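Side-chain contacts in Pbp related beta-lactamase (Pyrococcus abyssi, PDB 2QMI), which is probably a self-compartmentalizing archaeal peptidase of the penicillin-binding protein and serine beta-lactamase family, assembled as an octamer: residues G76-D81 against E173-V178; L67-L72 against V166-I171; K71-G76 against K261-K266; S179-I184 against G230-G235. All coordinates share one frame; numbering follows the deposited sequence.

Contact 1: G76-D81 against E173-V178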
# COMPACT_ATOMS: atom_id res chain seq x y z
N GLY A 76 50.86 -39.71 -21.83
CA GLY A 76 51.25 -39.13 -23.10
C GLY A 76 50.10 -38.60 -23.94
O GLY A 76 50.33 -38.13 -25.06
N GLY A 77 48.88 -38.66 -23.41
CA GLY A 77 47.72 -38.17 -24.13
C GLY A 77 47.88 -36.75 -24.63
O GLY A 77 47.29 -36.38 -25.65
N LEU A 78 48.65 -35.94 -23.92
CA LEU A 78 48.88 -34.56 -24.32
C LEU A 78 49.95 -33.91 -23.47
O LEU A 78 50.57 -34.56 -22.63
CB LEU A 78 47.57 -33.75 -24.23
CG LEU A 78 47.20 -32.96 -22.96
CD1 LEU A 78 45.98 -32.11 -23.28
CD2 LEU A 78 46.91 -33.88 -21.79
N SER A 79 50.16 -32.62 -23.68
CA SER A 79 51.16 -31.86 -22.93
C SER A 79 50.48 -30.67 -22.23
O SER A 79 49.52 -30.10 -22.74
CB SER A 79 52.25 -31.35 -23.89
OG SER A 79 53.23 -30.60 -23.19
N LEU A 80 50.98 -30.32 -21.04
CA LEU A 80 50.42 -29.21 -20.28
C LEU A 80 50.69 -27.86 -20.96
O LEU A 80 50.02 -26.88 -20.68
CB LEU A 80 51.01 -29.18 -18.87
CG LEU A 80 50.71 -30.35 -17.94
CD1 LEU A 80 51.44 -30.14 -16.62
CD2 LEU A 80 49.20 -30.47 -17.71
N ASP A 81 51.68 -27.83 -21.84
CA ASP A 81 52.04 -26.60 -22.54
C ASP A 81 51.35 -26.44 -23.90
O ASP A 81 51.58 -25.45 -24.59
CB ASP A 81 53.56 -26.52 -22.73
CG ASP A 81 54.30 -26.37 -21.41
OD1 ASP A 81 54.22 -25.28 -20.81
OD2 ASP A 81 54.96 -27.35 -20.97
N GLU A 173 37.48 -34.98 -23.35
CA GLU A 173 36.72 -35.79 -24.28
C GLU A 173 37.48 -35.92 -25.60
O GLU A 173 37.55 -36.99 -26.20
CB GLU A 173 35.34 -35.17 -24.53
CG GLU A 173 34.56 -34.84 -23.27
CD GLU A 173 33.10 -34.54 -23.54
OE1 GLU A 173 32.80 -33.88 -24.56
OE2 GLU A 173 32.24 -34.97 -22.74
N LYS A 174 38.05 -34.80 -26.04
CA LYS A 174 38.80 -34.78 -27.28
C LYS A 174 39.94 -35.80 -27.26
O LYS A 174 40.16 -36.53 -28.22
CB LYS A 174 39.38 -33.38 -27.52
CG LYS A 174 40.35 -33.29 -28.70
CD LYS A 174 39.65 -33.56 -30.03
CE LYS A 174 40.64 -33.60 -31.18
NZ LYS A 174 39.95 -33.87 -32.47
N VAL A 175 40.66 -35.85 -26.14
CA VAL A 175 41.79 -36.76 -26.00
C VAL A 175 41.46 -38.20 -25.62
O VAL A 175 42.05 -39.12 -26.17
CB VAL A 175 42.82 -36.20 -25.00
CG1 VAL A 175 43.92 -37.22 -24.75
CG2 VAL A 175 43.41 -34.90 -25.54
N SER A 176 40.53 -38.40 -24.69
CA SER A 176 40.17 -39.74 -24.23
C SER A 176 39.25 -40.50 -25.18
O SER A 176 39.19 -41.73 -25.15
CB SER A 176 39.48 -39.67 -22.87
OG SER A 176 38.11 -39.29 -23.00
N GLY A 177 38.50 -39.77 -26.01
CA GLY A 177 37.60 -40.42 -26.93
C GLY A 177 36.22 -40.69 -26.34
O GLY A 177 35.31 -41.08 -27.07
N VAL A 178 36.07 -40.51 -25.03
CA VAL A 178 34.78 -40.73 -24.38
C VAL A 178 34.24 -39.43 -23.76
O VAL A 178 34.90 -38.39 -23.79
CB VAL A 178 34.86 -41.84 -23.29
CG1 VAL A 178 35.18 -43.19 -23.94
CG2 VAL A 178 35.92 -41.49 -22.26

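Contact 2: L67-L72 against V166-I171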
# COMPACT_ATOMS: atom_id res chain seq x y z
N LEU A 67 42.71 -33.81 -12.14
CA LEU A 67 43.31 -35.12 -11.98
C LEU A 67 43.24 -35.88 -13.30
O LEU A 67 44.23 -36.48 -13.73
CB LEU A 67 42.58 -35.91 -10.88
CG LEU A 67 43.17 -37.27 -10.47
CD1 LEU A 67 44.61 -37.10 -9.98
CD2 LEU A 67 42.31 -37.87 -9.37
N ALA A 68 42.08 -35.84 -13.95
CA ALA A 68 41.90 -36.51 -15.23
C ALA A 68 42.97 -36.01 -16.20
O ALA A 68 43.57 -36.80 -16.95
CB ALA A 68 40.52 -36.22 -15.79
N ILE A 69 43.20 -34.70 -16.18
CA ILE A 69 44.20 -34.07 -17.04
C ILE A 69 45.59 -34.60 -16.72
O ILE A 69 46.38 -34.84 -17.64
CB ILE A 69 44.20 -32.53 -16.87
CG1 ILE A 69 42.91 -31.94 -17.45
CG2 ILE A 69 45.43 -31.94 -17.54
CD1 ILE A 69 42.77 -32.05 -18.97
N MET A 70 45.90 -34.78 -15.44
CA MET A 70 47.21 -35.29 -15.04
C MET A 70 47.41 -36.70 -15.58
O MET A 70 48.49 -37.05 -16.04
CB MET A 70 47.35 -35.33 -13.51
CG MET A 70 47.38 -33.96 -12.82
SD MET A 70 48.83 -32.95 -13.20
CE MET A 70 48.18 -31.93 -14.52
N LYS A 71 46.35 -37.50 -15.51
CA LYS A 71 46.41 -38.88 -15.98
C LYS A 71 46.74 -38.93 -17.47
O LYS A 71 47.71 -39.57 -17.88
CB LYS A 71 45.07 -39.57 -15.72
CG LYS A 71 45.14 -41.09 -15.82
CD LYS A 71 43.90 -41.73 -15.23
CE LYS A 71 43.99 -43.25 -15.29
NZ LYS A 71 44.13 -43.71 -16.70
N LEU A 72 45.94 -38.23 -18.27
CA LEU A 72 46.15 -38.19 -19.70
C LEU A 72 47.54 -37.67 -20.07
O LEU A 72 48.11 -38.09 -21.07
CB LEU A 72 45.07 -37.33 -20.37
CG LEU A 72 43.63 -37.84 -20.19
CD1 LEU A 72 42.65 -36.81 -20.71
CD2 LEU A 72 43.47 -39.18 -20.93
N VAL A 166 35.39 -25.76 -18.20
CA VAL A 166 34.42 -26.32 -19.11
C VAL A 166 35.25 -26.77 -20.32
O VAL A 166 35.02 -27.84 -20.88
CB VAL A 166 33.37 -25.27 -19.55
CG1 VAL A 166 32.56 -25.80 -20.74
CG2 VAL A 166 32.45 -24.96 -18.37
N LEU A 167 36.22 -25.93 -20.70
CA LEU A 167 37.11 -26.22 -21.82
C LEU A 167 37.98 -27.44 -21.50
O LEU A 167 38.20 -28.29 -22.37
CB LEU A 167 37.99 -25.00 -22.12
CG LEU A 167 37.22 -23.81 -22.71
CD1 LEU A 167 38.10 -22.57 -22.73
CD2 LEU A 167 36.74 -24.16 -24.10
N LEU A 168 38.47 -27.52 -20.27
CA LEU A 168 39.27 -28.65 -19.82
C LEU A 168 38.44 -29.92 -19.94
O LEU A 168 38.96 -30.99 -20.22
CB LEU A 168 39.71 -28.48 -18.37
CG LEU A 168 40.86 -27.51 -18.05
CD1 LEU A 168 41.04 -27.42 -16.54
CD2 LEU A 168 42.14 -28.01 -18.71
N GLY A 169 37.13 -29.79 -19.72
CA GLY A 169 36.25 -30.93 -19.83
C GLY A 169 36.15 -31.40 -21.28
O GLY A 169 36.05 -32.60 -21.55
N LYS A 170 36.19 -30.45 -22.21
CA LYS A 170 36.11 -30.75 -23.63
C LYS A 170 37.43 -31.34 -24.12
O LYS A 170 37.45 -32.20 -24.99
CB LYS A 170 35.78 -29.47 -24.41
CG LYS A 170 35.56 -29.68 -25.91
CD LYS A 170 34.54 -30.77 -26.15
CE LYS A 170 33.20 -30.44 -25.52
NZ LYS A 170 32.27 -31.62 -25.56
N ILE A 171 38.54 -30.85 -23.56
CA ILE A 171 39.85 -31.36 -23.93
C ILE A 171 39.94 -32.83 -23.52
O ILE A 171 40.49 -33.66 -24.24
CB ILE A 171 40.96 -30.54 -23.23
CG1 ILE A 171 41.03 -29.15 -23.86
CG2 ILE A 171 42.29 -31.26 -23.33
CD1 ILE A 171 42.07 -28.25 -23.28

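Contact 3: K71-G76 against K261-K266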
# COMPACT_ATOMS: atom_id res chain seq x y z
N LYS A 71 46.35 -37.50 -15.51
CA LYS A 71 46.41 -38.88 -15.98
C LYS A 71 46.74 -38.93 -17.47
O LYS A 71 47.71 -39.57 -17.88
CB LYS A 71 45.07 -39.57 -15.72
CG LYS A 71 45.14 -41.09 -15.82
CD LYS A 71 43.90 -41.73 -15.23
CE LYS A 71 43.99 -43.25 -15.29
NZ LYS A 71 44.13 -43.71 -16.70
N LEU A 72 45.94 -38.23 -18.27
CA LEU A 72 46.15 -38.19 -19.70
C LEU A 72 47.54 -37.67 -20.07
O LEU A 72 48.11 -38.09 -21.07
CB LEU A 72 45.07 -37.33 -20.37
CG LEU A 72 43.63 -37.84 -20.19
CD1 LEU A 72 42.65 -36.81 -20.71
CD2 LEU A 72 43.47 -39.18 -20.93
N VAL A 73 48.08 -36.77 -19.25
CA VAL A 73 49.42 -36.23 -19.51
C VAL A 73 50.47 -37.31 -19.22
O VAL A 73 51.40 -37.54 -20.00
CB VAL A 73 49.70 -35.00 -18.62
CG1 VAL A 73 51.11 -34.49 -18.85
CG2 VAL A 73 48.69 -33.91 -18.96
N GLU A 74 50.30 -37.98 -18.09
CA GLU A 74 51.20 -39.04 -17.69
C GLU A 74 51.20 -40.18 -18.70
O GLU A 74 52.19 -40.88 -18.85
CB GLU A 74 50.79 -39.57 -16.32
CG GLU A 74 51.38 -40.91 -15.99
CD GLU A 74 51.48 -41.12 -14.50
OE1 GLU A 74 50.49 -40.84 -13.79
OE2 GLU A 74 52.56 -41.56 -14.04
N GLU A 75 50.08 -40.37 -19.38
CA GLU A 75 49.96 -41.44 -20.37
C GLU A 75 50.32 -40.93 -21.77
O GLU A 75 50.12 -41.63 -22.77
CB GLU A 75 48.55 -42.02 -20.34
CG GLU A 75 48.35 -43.04 -19.22
CD GLU A 75 46.88 -43.30 -18.89
OE1 GLU A 75 46.02 -43.16 -19.79
OE2 GLU A 75 46.58 -43.66 -17.72
N GLY A 76 50.86 -39.71 -21.83
CA GLY A 76 51.25 -39.13 -23.10
C GLY A 76 50.10 -38.60 -23.94
O GLY A 76 50.33 -38.13 -25.06
N LYS A 261 52.91 -40.10 -7.95
CA LYS A 261 53.05 -39.07 -6.93
C LYS A 261 53.63 -37.78 -7.48
O LYS A 261 53.34 -36.69 -6.96
CB LYS A 261 53.93 -39.60 -5.80
CG LYS A 261 55.24 -40.22 -6.27
CD LYS A 261 55.93 -40.99 -5.14
CE LYS A 261 56.99 -41.94 -5.68
NZ LYS A 261 58.06 -41.21 -6.43
N GLU A 262 54.45 -37.88 -8.51
CA GLU A 262 55.05 -36.70 -9.11
C GLU A 262 53.94 -35.78 -9.62
O GLU A 262 54.10 -34.56 -9.65
CB GLU A 262 55.97 -37.09 -10.27
CG GLU A 262 57.26 -37.81 -9.87
CD GLU A 262 57.03 -39.04 -8.99
OE1 GLU A 262 56.12 -39.85 -9.29
OE2 GLU A 262 57.78 -39.21 -8.01
N TYR A 263 52.82 -36.36 -10.03
CA TYR A 263 51.71 -35.57 -10.55
C TYR A 263 50.89 -34.93 -9.43
O TYR A 263 50.50 -33.76 -9.54
CB TYR A 263 50.83 -36.43 -11.46
CG TYR A 263 51.51 -36.66 -12.79
CD1 TYR A 263 51.47 -35.69 -13.78
CD2 TYR A 263 52.32 -37.79 -13.00
CE1 TYR A 263 52.21 -35.81 -14.95
CE2 TYR A 263 53.07 -37.92 -14.17
CZ TYR A 263 53.01 -36.93 -15.14
OH TYR A 263 53.76 -37.03 -16.29
N ILE A 264 50.64 -35.69 -8.37
CA ILE A 264 49.89 -35.15 -7.24
C ILE A 264 50.60 -33.90 -6.74
O ILE A 264 49.97 -32.90 -6.37
CB ILE A 264 49.78 -36.18 -6.09
CG1 ILE A 264 48.96 -37.38 -6.56
CG2 ILE A 264 49.13 -35.54 -4.88
CD1 ILE A 264 48.67 -38.40 -5.48
N GLU A 265 51.93 -33.94 -6.76
CA GLU A 265 52.73 -32.80 -6.31
C GLU A 265 52.62 -31.63 -7.26
O GLU A 265 52.77 -30.47 -6.86
CB GLU A 265 54.19 -33.23 -6.16
CG GLU A 265 54.45 -33.90 -4.83
CD GLU A 265 55.77 -34.62 -4.80
OE1 GLU A 265 56.78 -34.05 -5.29
OE2 GLU A 265 55.80 -35.77 -4.28
N LYS A 266 52.35 -31.92 -8.53
CA LYS A 266 52.20 -30.85 -9.51
C LYS A 266 50.92 -30.08 -9.18
O LYS A 266 50.89 -28.86 -9.25
CB LYS A 266 52.09 -31.42 -10.93
CG LYS A 266 53.43 -31.83 -11.55
CD LYS A 266 53.29 -32.07 -13.05
CE LYS A 266 54.61 -32.49 -13.67
NZ LYS A 266 55.15 -33.73 -13.04

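Contact 4: S179-I184 against G230-G235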
# COMPACT_ATOMS: atom_id res chain seq x y z
N SER A 179 33.04 -39.49 -23.19
CA SER A 179 32.46 -38.30 -22.58
C SER A 179 33.21 -37.97 -21.30
O SER A 179 33.84 -38.86 -20.69
CB SER A 179 30.97 -38.52 -22.26
OG SER A 179 30.82 -39.39 -21.14
N TYR A 180 33.17 -36.70 -20.89
CA TYR A 180 33.84 -36.26 -19.67
C TYR A 180 33.30 -37.00 -18.45
O TYR A 180 34.05 -37.40 -17.56
CB TYR A 180 33.63 -34.75 -19.45
CG TYR A 180 34.02 -34.29 -18.06
CD1 TYR A 180 35.36 -34.19 -17.69
CD2 TYR A 180 33.04 -34.04 -17.09
CE1 TYR A 180 35.72 -33.85 -16.38
CE2 TYR A 180 33.40 -33.70 -15.78
CZ TYR A 180 34.74 -33.62 -15.44
OH TYR A 180 35.09 -33.32 -14.14
N GLU A 181 31.99 -37.18 -18.41
CA GLU A 181 31.36 -37.87 -17.30
C GLU A 181 31.82 -39.32 -17.17
O GLU A 181 32.14 -39.76 -16.07
CB GLU A 181 29.83 -37.80 -17.43
CG GLU A 181 29.29 -36.38 -17.37
CD GLU A 181 28.95 -35.81 -18.74
OE1 GLU A 181 29.74 -35.99 -19.69
OE2 GLU A 181 27.89 -35.16 -18.85
N GLU A 182 31.84 -40.06 -18.27
CA GLU A 182 32.29 -41.45 -18.19
C GLU A 182 33.79 -41.56 -17.92
O GLU A 182 34.24 -42.56 -17.35
CB GLU A 182 31.90 -42.24 -19.46
CG GLU A 182 32.45 -41.75 -20.79
CD GLU A 182 31.87 -42.54 -22.00
OE1 GLU A 182 32.05 -43.79 -22.04
OE2 GLU A 182 31.24 -41.91 -22.89
N TYR A 183 34.57 -40.56 -18.30
CA TYR A 183 36.00 -40.62 -18.02
C TYR A 183 36.26 -40.51 -16.51
O TYR A 183 37.09 -41.24 -15.96
CB TYR A 183 36.77 -39.51 -18.74
CG TYR A 183 38.27 -39.70 -18.65
CD1 TYR A 183 38.94 -40.56 -19.52
CD2 TYR A 183 39.01 -39.09 -17.64
CE1 TYR A 183 40.31 -40.80 -19.39
CE2 TYR A 183 40.38 -39.32 -17.50
CZ TYR A 183 41.02 -40.18 -18.38
OH TYR A 183 42.35 -40.45 -18.22
N ILE A 184 35.56 -39.58 -15.86
CA ILE A 184 35.71 -39.39 -14.41
C ILE A 184 35.26 -40.65 -13.68
O ILE A 184 35.93 -41.12 -12.75
CB ILE A 184 34.85 -38.22 -13.89
CG1 ILE A 184 35.28 -36.90 -14.55
CG2 ILE A 184 34.98 -38.12 -12.37
CD1 ILE A 184 36.74 -36.56 -14.37
N GLY A 230 23.15 -29.67 -15.45
CA GLY A 230 23.62 -29.11 -16.71
C GLY A 230 25.11 -28.82 -16.69
O GLY A 230 25.79 -29.00 -17.69
N ILE A 231 25.60 -28.38 -15.54
CA ILE A 231 27.01 -28.05 -15.35
C ILE A 231 27.80 -29.36 -15.18
O ILE A 231 27.27 -30.33 -14.65
CB ILE A 231 27.13 -27.12 -14.10
CG1 ILE A 231 28.55 -26.60 -13.92
CG2 ILE A 231 26.68 -27.85 -12.86
CD1 ILE A 231 28.64 -25.54 -12.83
N THR A 232 29.05 -29.41 -15.63
CA THR A 232 29.84 -30.64 -15.54
C THR A 232 31.28 -30.55 -15.00
O THR A 232 31.51 -30.72 -13.80
CB THR A 232 29.92 -31.36 -16.91
OG1 THR A 232 30.38 -30.43 -17.91
CG2 THR A 232 28.57 -31.90 -17.31
N ALA A 233 32.24 -30.31 -15.89
CA ALA A 233 33.66 -30.23 -15.53
C ALA A 233 34.04 -29.12 -14.53
O ALA A 233 34.98 -29.28 -13.76
CB ALA A 233 34.50 -30.09 -16.80
N ASP A 234 33.31 -28.01 -14.56
CA ASP A 234 33.58 -26.90 -13.66
C ASP A 234 32.90 -27.00 -12.29
O ASP A 234 33.24 -26.26 -11.37
CB ASP A 234 33.21 -25.57 -14.33
CG ASP A 234 31.77 -25.54 -14.79
OD1 ASP A 234 31.20 -26.61 -15.08
OD2 ASP A 234 31.21 -24.43 -14.88
N GLY A 235 31.94 -27.92 -12.15
CA GLY A 235 31.29 -28.07 -10.86
C GLY A 235 29.94 -28.76 -10.82
O GLY A 235 29.02 -28.25 -10.18

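Contact 1: G76-D81 against E173-V178
V175 reaches out from the last turn of helix 162-176 and meets G77 and L78 in the loop that follows helix 61-74. The apolar part of the meeting is small. With its CG1 anti to the backbone N (chi1 174°), V175 lays this methyl against the bare backbone of G77, 3.6 Å from G77 O and 4.0 Å from G77 CA. Its second methyl gives a loose apolar touch, V175 CG2 to L78 CD1 at 4.4 Å. F87 lies against both V175 and L78, and L78 also reaches V73 and V101, binding the loop to the two helices beside it.

The motif on the other side is the end of a helix. G177 leaves helical geometry with positive phi while its N still bonds to E173 O at 2.9 Å. Immediately before it, S176 builds an ST turn: S176 OG accepts from V178 N at 3.1 Å in a nearly straight bond (164°), and also pairs with I172 O.

Polar and charged bonds leave the contact rather than cross it. The two carboxylate oxygens of E173 are divided between K170, by a salt bridge, and the backbone N of Y180 at the start of the next helix. A further bond is local to the loop, where D81 N donates weakly to S79 OG at 3.4 Å.

Contact 2: L67-L72 against V166-I171
I69 and L168 carry the meeting of helices 61-74 and 162-176, their side chains crossing at about a right angle. The closer-packed part is the end of the isoleucine. With CG1 set beside the backbone N (chi1 -69°), I69 sends CD1 out toward the other helix, where I69 CD1 lies 4.1 Å from L168 CD2. The same methyl is also 4.1 Å from the backbone oxygen L168 O. L168 comes in by its tip: its CB points along the helix flank, and only the CD2 branch closes on I69, touching CG1 as well as CD1.

One turn on, the fit slackens. I171 CG2 stands 4.5 Å from I69 CD1, and L72, although directed to this side, stays farther off and rests on Y183 of helix 180-189. V101 of helix 101-105 touches both I69 and L168, and L78 packs on I171. Charge is kept to the outer flanks: K71 pairs with E75, and K170 forms salt bridges with E137 and E173.

S59 just precedes helix 61-74 and K62 is in its first turn, an SxxK pattern that is probably the nucleophile motif of this family; L168 lies near it without touching. With side chains that are all apolar and without a polar bond between the segments, the contact rests on burial and van der Waals packing, which is non-directional.

Contact 3: K71-G76 against K261-K266
Y263 and E74 are brought together by their first torsions: in Y263 the ring is carried beside its own backbone N, whereas E74 swings CG opposite its N (chi1 163°) and then runs extended past the ring at a slant. E74 thereby places CB over one face of the ring, its carboxylate lying beyond the rim. E74 CB sits 3.9 Å from the centroid of the Y263 ring, 28° off the normal, a CH-pi contact, and E74 CB comes within 3.5 Å of Y263 CE2. Further out, E74 CD is 3.6 Å from Y263 CE2, with the carboxylate and ring planes inclined by 42°. The phenol end reaches the backbone of helix 61-74, Y263 OH standing 3.5 Å from E74 CA. V73 adds a looser apolar touch, V73 CG1 to Y263 CE1 at 4.3 Å, at an oblique approach.

On the other face of the ring K266 NZ lies 4.1 Å above the plane of the Y263 ring, toward its rim, so the ring lies between the CB of E74 and the ammonium of K266. The carboxylate of E74 does not depend on the ring for a polar partner: its OE2 bonds to S260 OG, just ahead of helix 261-267. The nearby E262 is turned to its own neighbour, K261 NZ meeting the syn lone pair of E262 OE2.

The contact lies near the protein surface, where the C-terminal end of helix 61-74 faces the start of helix 261-267. Helix 180-189 touches K71 through Y183 and K187, while I264 packs onto helix 241-252.

Contact 4: S179-I184 against G230-G235
Y180, in the first turn of helix 180-189, lays its ring against A233 in the loop that leads to strand 238-239, close to the probable active site of the beta-lactamase-like fold. A233 CB sits over one face of the Y180 ring, 3.9 Å from the centroid and 14° off the normal, in a CH-pi contact displaced toward the ring rim. The opposite face is covered from within its own helix by I184 CG1, so the ring lies between a methyl and a methylene, each offset toward its rim. The backbone of A233 lies over the same face as its CB, A233 CA being 3.5 Å from Y180 CE2. The ring is put there by a first torsion of 167°, which sends CG away from the backbone N and across to the loop.

At the far end of the ring, Y180 OH is bonded to T65 OG1, and the same threonine oxygen pairs with A233 O, which ties ring, loop and helix 61-74 together. Next along, D234 O is bonded to K62 NZ, the lysine of the SxxK pattern, consistent with a second-shell place for this loop near the probable catalytic centre.

T232 and Y180 run antiparallel alongside each other, with T232 CB 4.1 Å from Y180 CD2. The CG2 methyl of T232 meets E181, whose chain bends at chi2 to bring E181 OE2 within 3.7 Å of T232 CG2. Behind these residues S179 and E182 form a capping box: S179 N donates to E182 OE2 at 3.0 Å, reaching it from above the carboxylate plane.

In the fold
From the N terminus, helix 61-74 opens contact 2 at 67-72 and contact 3 at 71-76, which share K71 and L72; contact 1 opens next, at 76-81, on the loop leaving that helix. Helix 162-176 then closes contact 2 and, a turn later, contact 1, so these two cross. Contact 4 begins at 179-184, after contact 1 has closed, and ends at 230-235. Contact 3 closes last, at 261-266, enclosing both contact 1 and contact 4. The four thus gather helices 61-74, 162-176, 180-189 and 261-267 and two loops on one side of the beta-lactamase-like part, whereas the eight-stranded barrel of 368-446 is formed from chain beyond them.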